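Side-chain contacts in flavodoxin (Bacillus cereus, PDB 6FSG), which binds flavin mononucleotide and probably serves as a low-potential electron donor to a number of redox enzymes: residues A[105-108]-A[109-113]; A[73-76]-A[77-80]; A[135-138]-A[139-143]. One frame throughout, in Å; residues are numbered along the deposited sequence. Where two conformers were deposited one is given.

Contact 1: A[105-108]-A[109-113]. With GLC (alpha-D-glucopyranose), chain D.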
ATOM      1  N   LEU A 105      -7.341  -0.032  -4.906  1.00  3.62           N
ATOM      2  CA  LEU A 105      -6.054   0.616  -5.154  1.00  3.92           C
ATOM      3  C   LEU A 105      -5.213  -0.176  -6.152  1.00  3.59           C
ATOM      4  O   LEU A 105      -4.545   0.417  -7.011  1.00  3.66           O
ATOM      5  CB  LEU A 105      -5.307   0.856  -3.844  1.00  3.33           C
ATOM      6  CG  LEU A 105      -5.952   1.916  -2.946  1.00  4.05           C
ATOM      7  CD1 LEU A 105      -5.215   2.037  -1.629  1.00  6.01           C
ATOM      8  CD2 LEU A 105      -6.039   3.275  -3.632  1.00  5.28           C
ATOM      9  N   ILE A 106      -5.247  -1.512  -6.075  1.00  3.35           N
ATOM     10  CA  ILE A 106      -4.559  -2.324  -7.080  1.00  3.55           C
ATOM     11  C   ILE A 106      -5.062  -1.980  -8.477  1.00  3.35           C
ATOM     12  O   ILE A 106      -4.279  -1.779  -9.412  1.00  3.84           O
ATOM     13  CB  ILE A 106      -4.685  -3.829  -6.763  1.00  4.10           C
ATOM     14  CG1 ILE A 106      -3.755  -4.205  -5.592  1.00  4.46           C
ATOM     15  CG2 ILE A 106      -4.386  -4.671  -8.022  1.00  4.44           C
ATOM     16  CD1 ILE A 106      -3.927  -5.630  -5.117  1.00  4.86           C
ATOM     17  N   GLU A 107      -6.386  -1.938  -8.647  0.73  4.16           N
ATOM     18  CA  GLU A 107      -6.956  -1.628  -9.955  0.73  4.91           C
ATOM     19  C   GLU A 107      -6.439  -0.297 -10.491  0.73  4.69           C
ATOM     20  O   GLU A 107      -6.118  -0.179 -11.681  0.73  4.70           O
ATOM     21  CB  GLU A 107      -8.483  -1.617  -9.850  0.73  7.44           C
ATOM     22  CG  GLU A 107      -9.244  -1.220 -11.096  0.73  9.88           C
ATOM     23  CD  GLU A 107     -10.725  -1.095 -10.808  0.73 12.47           C
ATOM     24  OE1 GLU A 107     -11.155  -0.072 -10.231  0.73 12.81           O
ATOM     25  OE2 GLU A 107     -11.453  -2.053 -11.107  0.73 15.02           O
ATOM     26  N   LYS A 108      -6.399   0.736  -9.648  1.00  4.61           N
ATOM     27  CA  LYS A 108      -5.971   2.053 -10.121  1.00  3.98           C
ATOM     28  C   LYS A 108      -4.496   2.046 -10.518  1.00  3.97           C
ATOM     29  O   LYS A 108      -4.120   2.619 -11.546  1.00  4.90           O
ATOM     30  CB  LYS A 108      -6.274   3.114  -9.061  1.00  4.34           C
ATOM     31  CG  LYS A 108      -6.049   4.564  -9.520  1.00  4.54           C
ATOM     32  CD  LYS A 108      -6.862   4.954 -10.767  1.00  5.60           C
ATOM     33  CE  LYS A 108      -8.367   4.875 -10.515  1.00  7.00           C
ATOM     34  NZ  LYS A 108      -9.141   5.325 -11.700  1.00  8.56           N
ATOM     35  N   LEU A 109      -3.651   1.379  -9.734  1.00  3.98           N
ATOM     36  CA  LEU A 109      -2.248   1.237 -10.111  1.00  4.06           C
ATOM     37  C   LEU A 109      -2.109   0.558 -11.468  1.00  4.14           C
ATOM     38  O   LEU A 109      -1.298   0.984 -12.297  1.00  4.50           O
ATOM     39  CB  LEU A 109      -1.485   0.455  -9.043  1.00  4.85           C
ATOM     40  CG  LEU A 109      -1.279   1.171  -7.699  1.00  4.41           C
ATOM     41  CD1 LEU A 109      -0.973   0.179  -6.593  1.00  4.62           C
ATOM     42  CD2 LEU A 109      -0.174   2.209  -7.810  1.00  5.86           C
ATOM     43  N   GLN A 110      -2.907  -0.489 -11.719  1.00  4.50           N
ATOM     44  CA  GLN A 110      -2.873  -1.165 -13.012  1.00  5.31           C
ATOM     45  C   GLN A 110      -3.239  -0.210 -14.134  1.00  4.75           C
ATOM     46  O   GLN A 110      -2.601  -0.207 -15.194  1.00  4.87           O
ATOM     47  CB  GLN A 110      -3.857  -2.331 -13.024  1.00  5.16           C
ATOM     48  CG  GLN A 110      -3.579  -3.433 -12.034  1.00  5.83           C
ATOM     49  CD  GLN A 110      -4.746  -4.402 -11.934  1.00  5.88           C
ATOM     50  OE1 GLN A 110      -5.866  -4.093 -12.356  1.00  7.47           O
ATOM     51  NE2 GLN A 110      -4.494  -5.580 -11.363  1.00  6.50           N
ATOM     52  N   GLU A 111      -4.288   0.593 -13.922  1.00  5.00           N
ATOM     53  CA  GLU A 111      -4.755   1.505 -14.955  1.00  5.55           C
ATOM     54  C   GLU A 111      -3.685   2.513 -15.334  1.00  6.14           C
ATOM     55  O   GLU A 111      -3.641   2.958 -16.481  1.00  6.70           O
ATOM     56  CB  GLU A 111      -5.998   2.259 -14.477  1.00  6.43           C
ATOM     57  CG  GLU A 111      -7.257   1.425 -14.424  1.00  8.82           C
ATOM     58  CD  GLU A 111      -8.460   2.176 -13.883  1.00 11.64           C
ATOM     59  OE1 GLU A 111      -8.354   3.391 -13.605  1.00 12.62           O
ATOM     60  OE2 GLU A 111      -9.527   1.535 -13.745  1.00 13.12           O
ATOM     61  N   ARG A 112      -2.845   2.914 -14.386  1.00  5.98           N
ATOM     62  CA  ARG A 112      -1.846   3.945 -14.636  1.00  5.68           C
ATOM     63  C   ARG A 112      -0.520   3.365 -15.123  1.00  5.17           C
ATOM     64  O   ARG A 112       0.441   4.120 -15.321  1.00  6.68           O
ATOM     65  CB  ARG A 112      -1.648   4.824 -13.398  1.00  6.77           C
ATOM     66  CG  ARG A 112      -2.925   5.454 -12.805  1.00  7.32           C
ATOM     67  CD  ARG A 112      -3.892   6.030 -13.833  1.00  7.76           C
ATOM     68  NE  ARG A 112      -3.203   6.984 -14.683  1.00  7.20           N
ATOM     69  CZ  ARG A 112      -3.623   7.350 -15.882  1.00 10.95           C
ATOM     70  NH1 ARG A 112      -4.768   6.881 -16.348  1.00 12.58           N
ATOM     71  NH2 ARG A 112      -2.904   8.194 -16.601  1.00 12.30           N
ATOM     72  N   GLY A 113      -0.462   2.050 -15.357  1.00  5.21           N
ATOM     73  CA  GLY A 113       0.677   1.417 -15.995  1.00  5.28           C
ATOM     74  C   GLY A 113       1.676   0.758 -15.066  1.00  4.76           C
ATOM     75  O   GLY A 113       2.696   0.244 -15.546  1.00  5.42           O
TER
HETATM   76  C1  GLC D1003      -3.063   8.089 -19.822  0.87 55.54           C
HETATM   77  C2  GLC D1003      -4.302   7.221 -19.653  0.87 55.50           C
HETATM   78  C3  GLC D1003      -5.526   7.999 -20.105  0.87 55.53           C
HETATM   79  C4  GLC D1003      -5.609   9.322 -19.357  0.87 55.54           C
HETATM   80  C5  GLC D1003      -4.290  10.090 -19.391  0.87 55.28           C
HETATM   81  C6  GLC D1003      -4.352  11.264 -18.421  0.87 54.95           C
HETATM   82  O1  GLC D1003      -2.918   8.484 -21.189  0.87 55.76           O
HETATM   83  O2  GLC D1003      -4.176   6.015 -20.413  0.87 55.71           O
HETATM   84  O3  GLC D1003      -6.700   7.229 -19.831  0.87 55.76           O
HETATM   85  O4  GLC D1003      -6.635  10.121 -19.957  0.87 55.75           O
HETATM   86  O5  GLC D1003      -3.205   9.249 -19.004  0.87 55.29           O
HETATM   87  O6  GLC D1003      -3.027  11.710 -18.104  0.87 54.56           O
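A Schellman motif ends helix 100-111. K108 and E111 lie in the last turns of this helix; R112, just after it, reaches a bound glucose. The salt bridge joins K108 NZ to E111 OE1 at 2.8 Å. The ammonium meets the syn side of the carboxylate oxygen, 23° out of the carboxylate plane. The lysine gets there by bending. Its CG stands anti to the backbone N, and the chain then folds at chi2 and chi3, so CD and CE also run past E111 OE1. The same ammonium also forms a salt bridge with D76, its strongest partner, and thus sits between two carboxylates.

E107 lies alongside E111, one turn apart and pointing the same way, with carboxylate planes only 12° from parallel. E107 CG is 3.8 Å from E111 OE2. The nearest oxygens, E107 OE1 and E111 OE2, are 4.2 Å apart. This like-charge pair is probably eased by the lysine. On the next flank Q110 packs its amide against I106, with Q110 NE2 3.5 Å from I106 CG2. L109 faces the sheet, touching A85, V87 and V116.

R112 bends at chi2 and chi3, its CG passing 3.3 Å from K108 O, and its guanidinium runs out past the helix end. Its NH2 donates to O5 of the glucose ring at 2.6 Å, with an N-H...O angle of 158°. NE of the same guanidinium is bonded to I78 O, so the group is held from the protein and from the sugar.

The backbone closes the helix with R112 N on K108 O and G113 N on Q110 O. This is a Schellman motif with glycine, G113, at the positive-phi position, at the end of the helix in the beta-alpha-beta unit 84-91, 100-111, 115-124.

Contact 2: A[73-76]-A[77-80]. With GLC (alpha-D-glucopyranose), chain D.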
ATOM      1  N   ASP A  73      -8.523  10.323  -6.865  0.55  6.10           N
ATOM      2  CA  ASP A  73      -8.896  11.099  -8.042  0.55  7.17           C
ATOM      3  C   ASP A  73      -7.656  11.537  -8.811  0.55  6.77           C
ATOM      4  O   ASP A  73      -7.560  11.345 -10.029  0.55  7.18           O
ATOM      5  CB  ASP A  73      -9.723  12.315  -7.619  0.55 10.06           C
ATOM      6  CG  ASP A  73     -11.102  11.942  -7.095  0.55 13.46           C
ATOM      7  OD1 ASP A  73     -11.539  10.786  -7.287  0.55 14.60           O
ATOM      8  OD2 ASP A  73     -11.758  12.824  -6.498  0.55 15.36           O
ATOM      9  N   ALA A  74      -6.676  12.107  -8.104  1.00  6.82           N
ATOM     10  CA  ALA A  74      -5.487  12.655  -8.748  1.00  7.01           C
ATOM     11  C   ALA A  74      -4.653  11.583  -9.436  1.00  6.57           C
ATOM     12  O   ALA A  74      -3.866  11.911 -10.334  1.00  6.73           O
ATOM     13  CB  ALA A  74      -4.664  13.439  -7.718  1.00  7.70           C
ATOM     14  N   MET A  75      -4.846  10.310  -9.081  1.00  6.13           N
ATOM     15  CA  MET A  75      -4.102   9.246  -9.740  1.00  6.60           C
ATOM     16  C   MET A  75      -4.498   9.097 -11.205  1.00  6.34           C
ATOM     17  O   MET A  75      -3.727   8.529 -11.982  1.00  7.44           O
ATOM     18  CB  MET A  75      -4.276   7.910  -9.004  1.00  5.72           C
ATOM     19  CG  MET A  75      -3.588   7.816  -7.638  1.00  6.54           C
ATOM     20  SD  MET A  75      -3.887   6.245  -6.808  1.00  6.74           S
ATOM     21  CE  MET A  75      -2.766   5.155  -7.683  1.00  7.81           C
ATOM     22  N   ASP A  76      -5.667   9.603 -11.610  1.00  6.59           N
ATOM     23  CA  ASP A  76      -6.042   9.515 -13.020  1.00  7.98           C
ATOM     24  C   ASP A  76      -5.166  10.367 -13.936  1.00  9.22           C
ATOM     25  O   ASP A  76      -5.276  10.226 -15.159  1.00 11.78           O
ATOM     26  CB  ASP A  76      -7.523   9.848 -13.215  1.00  8.32           C
ATOM     27  CG  ASP A  76      -8.428   8.749 -12.693  1.00  9.55           C
ATOM     28  OD1 ASP A  76      -8.038   7.563 -12.791  1.00 10.73           O
ATOM     29  OD2 ASP A  76      -9.511   9.072 -12.171  1.00 11.29           O
ATOM     30  N   SER A  77      -4.290  11.210 -13.380  0.58  9.55           N
ATOM     31  CA  SER A  77      -3.461  12.110 -14.172  0.58 10.33           C
ATOM     32  C   SER A  77      -1.973  11.765 -14.132  0.58 10.03           C
ATOM     33  O   SER A  77      -1.163  12.512 -14.692  0.58 11.34           O
ATOM     34  CB  SER A  77      -3.665  13.557 -13.712  0.58 10.86           C
ATOM     35  OG  SER A  77      -5.024  13.939 -13.843  0.58 12.04           O
ATOM     36  N   ILE A  78      -1.592  10.665 -13.482  1.00  8.81           N
ATOM     37  CA  ILE A  78      -0.185  10.292 -13.336  1.00  8.97           C
ATOM     38  C   ILE A  78       0.164   9.093 -14.212  1.00  7.91           C
ATOM     39  O   ILE A  78      -0.687   8.253 -14.525  1.00  8.23           O
ATOM     40  CB  ILE A  78       0.194  10.045 -11.847  1.00  8.75           C
ATOM     41  CG1 ILE A  78      -0.465   8.771 -11.319  1.00  7.46           C
ATOM     42  CG2 ILE A  78      -0.169  11.268 -11.003  1.00  9.91           C
ATOM     43  CD1 ILE A  78      -0.200   8.477  -9.880  1.00  7.51           C
ATOM     44  N   ASP A  79       1.451   8.999 -14.564  1.00  8.00           N
ATOM     45  CA  ASP A  79       1.997   7.951 -15.427  1.00  7.63           C
ATOM     46  C   ASP A  79       2.935   7.088 -14.589  1.00  7.61           C
ATOM     47  O   ASP A  79       3.991   7.555 -14.147  1.00  8.73           O
ATOM     48  CB  ASP A  79       2.722   8.601 -16.608  1.00  9.15           C
ATOM     49  CG  ASP A  79       3.306   7.598 -17.586  1.00 10.18           C
ATOM     50  OD1 ASP A  79       3.321   6.381 -17.302  1.00 10.28           O
ATOM     51  OD2 ASP A  79       3.760   8.058 -18.653  1.00 12.25           O
ATOM     52  N   LEU A  80       2.535   5.836 -14.348  1.00  6.66           N
ATOM     53  CA  LEU A  80       3.319   4.912 -13.538  1.00  6.35           C
ATOM     54  C   LEU A  80       3.921   3.775 -14.354  1.00  6.77           C
ATOM     55  O   LEU A  80       4.329   2.762 -13.777  1.00  6.03           O
ATOM     56  CB  LEU A  80       2.478   4.344 -12.391  1.00  6.34           C
ATOM     57  CG  LEU A  80       1.817   5.380 -11.482  1.00  6.25           C
ATOM     58  CD1 LEU A  80       1.024   4.700 -10.387  1.00  7.30           C
ATOM     59  CD2 LEU A  80       2.866   6.315 -10.885  1.00  7.86           C
TER
HETATM   60  C1  GLC D1003      -3.063   8.089 -19.822  0.87 55.54           C
HETATM   61  C2  GLC D1003      -4.302   7.221 -19.653  0.87 55.50           C
HETATM   62  C3  GLC D1003      -5.526   7.999 -20.105  0.87 55.53           C
HETATM   63  C4  GLC D1003      -5.609   9.322 -19.357  0.87 55.54           C
HETATM   64  C5  GLC D1003      -4.290  10.090 -19.391  0.87 55.28           C
HETATM   65  C6  GLC D1003      -4.352  11.264 -18.421  0.87 54.95           C
HETATM   66  O1  GLC D1003      -2.918   8.484 -21.189  0.87 55.76           O
HETATM   67  O2  GLC D1003      -4.176   6.015 -20.413  0.87 55.71           O
HETATM   68  O3  GLC D1003      -6.700   7.229 -19.831  0.87 55.76           O
HETATM   69  O4  GLC D1003      -6.635  10.121 -19.957  0.87 55.75           O
HETATM   70  O5  GLC D1003      -3.205   9.249 -19.004  0.87 55.29           O
HETATM   71  O6  GLC D1003      -3.027  11.710 -18.104  0.87 54.56           O
HETATM   72  O   HOH W   1      -6.817  13.309 -12.082  1.00 15.88           O
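From A74 in helix 69-74 the backbone turns to I78, with S77 N bonded to A74 O at 3.2 Å and I78 N more weakly to M75 O at 3.4 Å. The turn leads out of the helix into the loop before strand 84-91 of the flavodoxin fold. The S77 N-H points well at its acceptor, at 162°. It approaches from above the A74 carbonyl plane, 51° out of it, and so misses the lone pairs. The I78 bond is long but nearly straight.

I78 then folds back under the turn. Its CG1 lies between the backbone N and the carbonyl carbon (chi1 70°), the crowded position. This brings CG1 to 3.3 Å from M75 O, while CG2 faces A74 O. The I78 and M75 side chains cross at a slant, and I78 CD1 meets M75 CG at 4.1 Å. L46 and E47 pack on I78 from another loop. M75 carries the apolar layer onward to K108 and L109 of helix 100-111. L80 also packs on L109.

D76 and I78 O face K108 and R112, at the C-terminal end of helix 100-111 and just beyond it. L80 and R112 are joined by backbone hydrogen bonding.

D76 and S77 line the glucose site with R112. Their contacts with the sugar are through backbone: D76 O is 3.5 Å from C6 of the glucose, and S77 O is 4.0 Å from its O6. The S77 hydroxyl is used elsewhere. A single water spans the turn: it donates to D73 O at 2.9 Å and is hydrogen-bonded to S77 OG at 2.6 Å.

Contact 3: A[135-138]-A[139-143]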
ATOM      1  N   CYS A 135       3.888  -9.963   6.621  1.00  5.71           N
ATOM      2  CA  CYS A 135       4.374  -8.634   6.276  1.00  5.27           C
ATOM      3  C   CYS A 135       5.843  -8.693   5.886  1.00  5.47           C
ATOM      4  O   CYS A 135       6.271  -8.016   4.941  1.00  5.64           O
ATOM      5  CB  CYS A 135       4.185  -7.677   7.454  1.00  5.35           C
ATOM      6  SG  CYS A 135       2.469  -7.199   7.780  1.00  6.98           S
ATOM      7  N   LEU A 136       6.630  -9.511   6.601  0.54  5.61           N
ATOM      8  CA  LEU A 136       8.043  -9.695   6.278  0.54  5.59           C
ATOM      9  C   LEU A 136       8.218 -10.330   4.902  0.54  5.66           C
ATOM     10  O   LEU A 136       9.086  -9.915   4.126  0.54  5.94           O
ATOM     11  CB  LEU A 136       8.703 -10.546   7.367  0.54  5.99           C
ATOM     12  CG  LEU A 136      10.004 -11.275   7.034  0.54  7.23           C
ATOM     13  CD1 LEU A 136      11.091 -10.300   6.612  0.54  7.51           C
ATOM     14  CD2 LEU A 136      10.479 -12.103   8.231  0.54  8.74           C
ATOM     15  N   GLN A 137       7.394 -11.325   4.571  1.00  6.10           N
ATOM     16  CA  GLN A 137       7.479 -11.951   3.253  1.00  6.90           C
ATOM     17  C   GLN A 137       7.067 -10.989   2.138  1.00  6.06           C
ATOM     18  O   GLN A 137       7.668 -10.990   1.056  1.00  6.59           O
ATOM     19  CB  GLN A 137       6.619 -13.209   3.219  1.00  8.87           C
ATOM     20  CG  GLN A 137       7.252 -14.393   3.883  1.00 11.48           C
ATOM     21  CD  GLN A 137       8.555 -14.808   3.218  1.00 11.65           C
ATOM     22  OE1 GLN A 137       8.677 -14.813   1.992  1.00 12.59           O
ATOM     23  NE2 GLN A 137       9.540 -15.156   4.033  1.00 11.42           N
ATOM     24  N   PHE A 138       6.053 -10.156   2.385  1.00  5.86           N
ATOM     25  CA  PHE A 138       5.649  -9.128   1.419  1.00  4.70           C
ATOM     26  C   PHE A 138       6.807  -8.183   1.106  1.00  5.32           C
ATOM     27  O   PHE A 138       7.118  -7.934  -0.065  1.00  5.76           O
ATOM     28  CB  PHE A 138       4.451  -8.396   2.029  1.00  5.84           C
ATOM     29  CG  PHE A 138       3.800  -7.337   1.163  1.00  5.33           C
ATOM     30  CD1 PHE A 138       4.301  -6.044   1.123  1.00  5.52           C
ATOM     31  CD2 PHE A 138       2.618  -7.602   0.503  1.00  5.95           C
ATOM     32  CE1 PHE A 138       3.675  -5.052   0.403  1.00  6.60           C
ATOM     33  CE2 PHE A 138       1.982  -6.611  -0.232  1.00  6.57           C
ATOM     34  CZ  PHE A 138       2.514  -5.328  -0.266  1.00  6.73           C
ATOM     35  N   GLY A 139       7.472  -7.655   2.135  1.00  5.52           N
ATOM     36  CA  GLY A 139       8.607  -6.780   1.888  1.00  6.18           C
ATOM     37  C   GLY A 139       9.744  -7.479   1.167  1.00  5.87           C
ATOM     38  O   GLY A 139      10.335  -6.923   0.238  1.00  6.61           O
ATOM     39  N   ALA A 140      10.062  -8.710   1.580  1.00  6.26           N
ATOM     40  CA  ALA A 140      11.146  -9.460   0.953  1.00  7.45           C
ATOM     41  C   ALA A 140      10.833  -9.776  -0.505  1.00  7.27           C
ATOM     42  O   ALA A 140      11.708  -9.672  -1.369  1.00  9.15           O
ATOM     43  CB  ALA A 140      11.376 -10.763   1.714  1.00  8.22           C
ATOM     44  N   GLU A 141       9.595 -10.179  -0.802  1.00  7.10           N
ATOM     45  CA  GLU A 141       9.240 -10.491  -2.184  1.00  6.80           C
ATOM     46  C   GLU A 141       9.194  -9.228  -3.039  1.00  6.37           C
ATOM     47  O   GLU A 141       9.560  -9.260  -4.221  1.00  7.12           O
ATOM     48  CB  GLU A 141       7.915 -11.253  -2.230  1.00  8.00           C
ATOM     49  CG  GLU A 141       8.013 -12.678  -1.698  1.00 10.57           C
ATOM     50  CD  GLU A 141       8.844 -13.551  -2.601  1.00 13.45           C
ATOM     51  OE1 GLU A 141       8.530 -13.579  -3.807  1.00 13.32           O
ATOM     52  OE2 GLU A 141       9.816 -14.171  -2.123  1.00 14.98           O
ATOM     53  N   PHE A 142       8.735  -8.110  -2.467  1.00  5.59           N
ATOM     54  CA  PHE A 142       8.707  -6.864  -3.223  1.00  5.98           C
ATOM     55  C   PHE A 142      10.106  -6.486  -3.706  1.00  6.59           C
ATOM     56  O   PHE A 142      10.307  -6.150  -4.882  1.00  7.15           O
ATOM     57  CB  PHE A 142       8.096  -5.734  -2.385  1.00  5.31           C
ATOM     58  CG  PHE A 142       7.885  -4.468  -3.168  1.00  5.76           C
ATOM     59  CD1 PHE A 142       6.758  -4.292  -3.963  1.00  7.63           C
ATOM     60  CD2 PHE A 142       8.830  -3.467  -3.145  1.00  7.48           C
ATOM     61  CE1 PHE A 142       6.583  -3.134  -4.716  1.00  8.54           C
ATOM     62  CE2 PHE A 142       8.645  -2.304  -3.871  1.00  8.06           C
ATOM     63  CZ  PHE A 142       7.521  -2.142  -4.661  1.00  8.63           C
ATOM     64  N   VAL A 143      11.091  -6.549  -2.810  0.56  6.78           N
ATOM     65  CA  VAL A 143      12.436  -6.118  -3.173  0.56  8.06           C
ATOM     66  C   VAL A 143      12.975  -6.943  -4.335  0.56  8.65           C
ATOM     67  O   VAL A 143      13.699  -6.422  -5.193  0.56  8.43           O
ATOM     68  CB  VAL A 143      13.369  -6.175  -1.953  0.56  7.90           C
ATOM     69  CG1 VAL A 143      14.783  -5.781  -2.343  0.56  7.78           C
ATOM     70  CG2 VAL A 143      12.889  -5.250  -0.854  0.56  7.37           C
TER
HETATM   71  O   HOH W   2      10.931 -14.229   0.381  1.00 14.74           O
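F138, F142 and their neighbours lie on helix 129-144, the last helix of the flavodoxin fold, which packs on its parallel sheet. The hydrogen bonds across the junction are the i to i+4 bonds of a regular alpha-helix. G139 N reaches C135 O, A140 N reaches L136 O, E141 N reaches Q137 O at 2.8 Å, and F142 N reaches F138 O at 2.9 Å. V143 N continues the series to G139 O.

The close side-chain packing is largely against backbone. F138 turns its CG to the side opposite its own N (chi1 -176°), which swings the ring alongside the next residue. G139 N then lies at the ring edge, near the ring plane, 3.7 Å from F138 CD1. F142 repeats the choice one turn later. Its CB sits 3.3 Å from F138 O, and from there the ring leads away. A140 CB rests 3.4 Å from L136 O on the outer part of the helix.

Apolar contacts beyond the helix place this face against the sheet. F138 packs on L118 and L121 of strand 115-124 and on A86 of strand 84-91. F142 touches V117 and A86. C135 faces M17 and I21 of helix 13-26, the neighbour that also meets L136 and F138.

The polar contact lies between Q137 and E141. E141 bends at chi2, and its CG comes 3.2 Å from Q137 O. The carboxylate also forms a salt bridge through OE2 with K144. One water joins the pair, donating to Q137 OE1 at 2.8 Å and to E141 OE2 at 2.7 Å.

In the fold
The three contacts follow one another along the chain in the order 2, 1, 3. Contacts 1 and 2 are neighbours, with centres 9 Å apart. They meet through the K108-D76 salt bridge, and both contacts touch the glucose. The C-terminal end of helix 100-111 is thus tied to the turn after helix 69-74. Contact 3 stands apart on helix 129-144, its centre about 20 Å from that of contact 1 and 25 Å from that of contact 2. Contacts 2 and 3 lie on opposite sides of the chain's centre. Helices 100-111 and 129-144 both pack on strands 84-91 and 115-124, so contacts 1 and 3 share the parallel sheet of the flavodoxin fold.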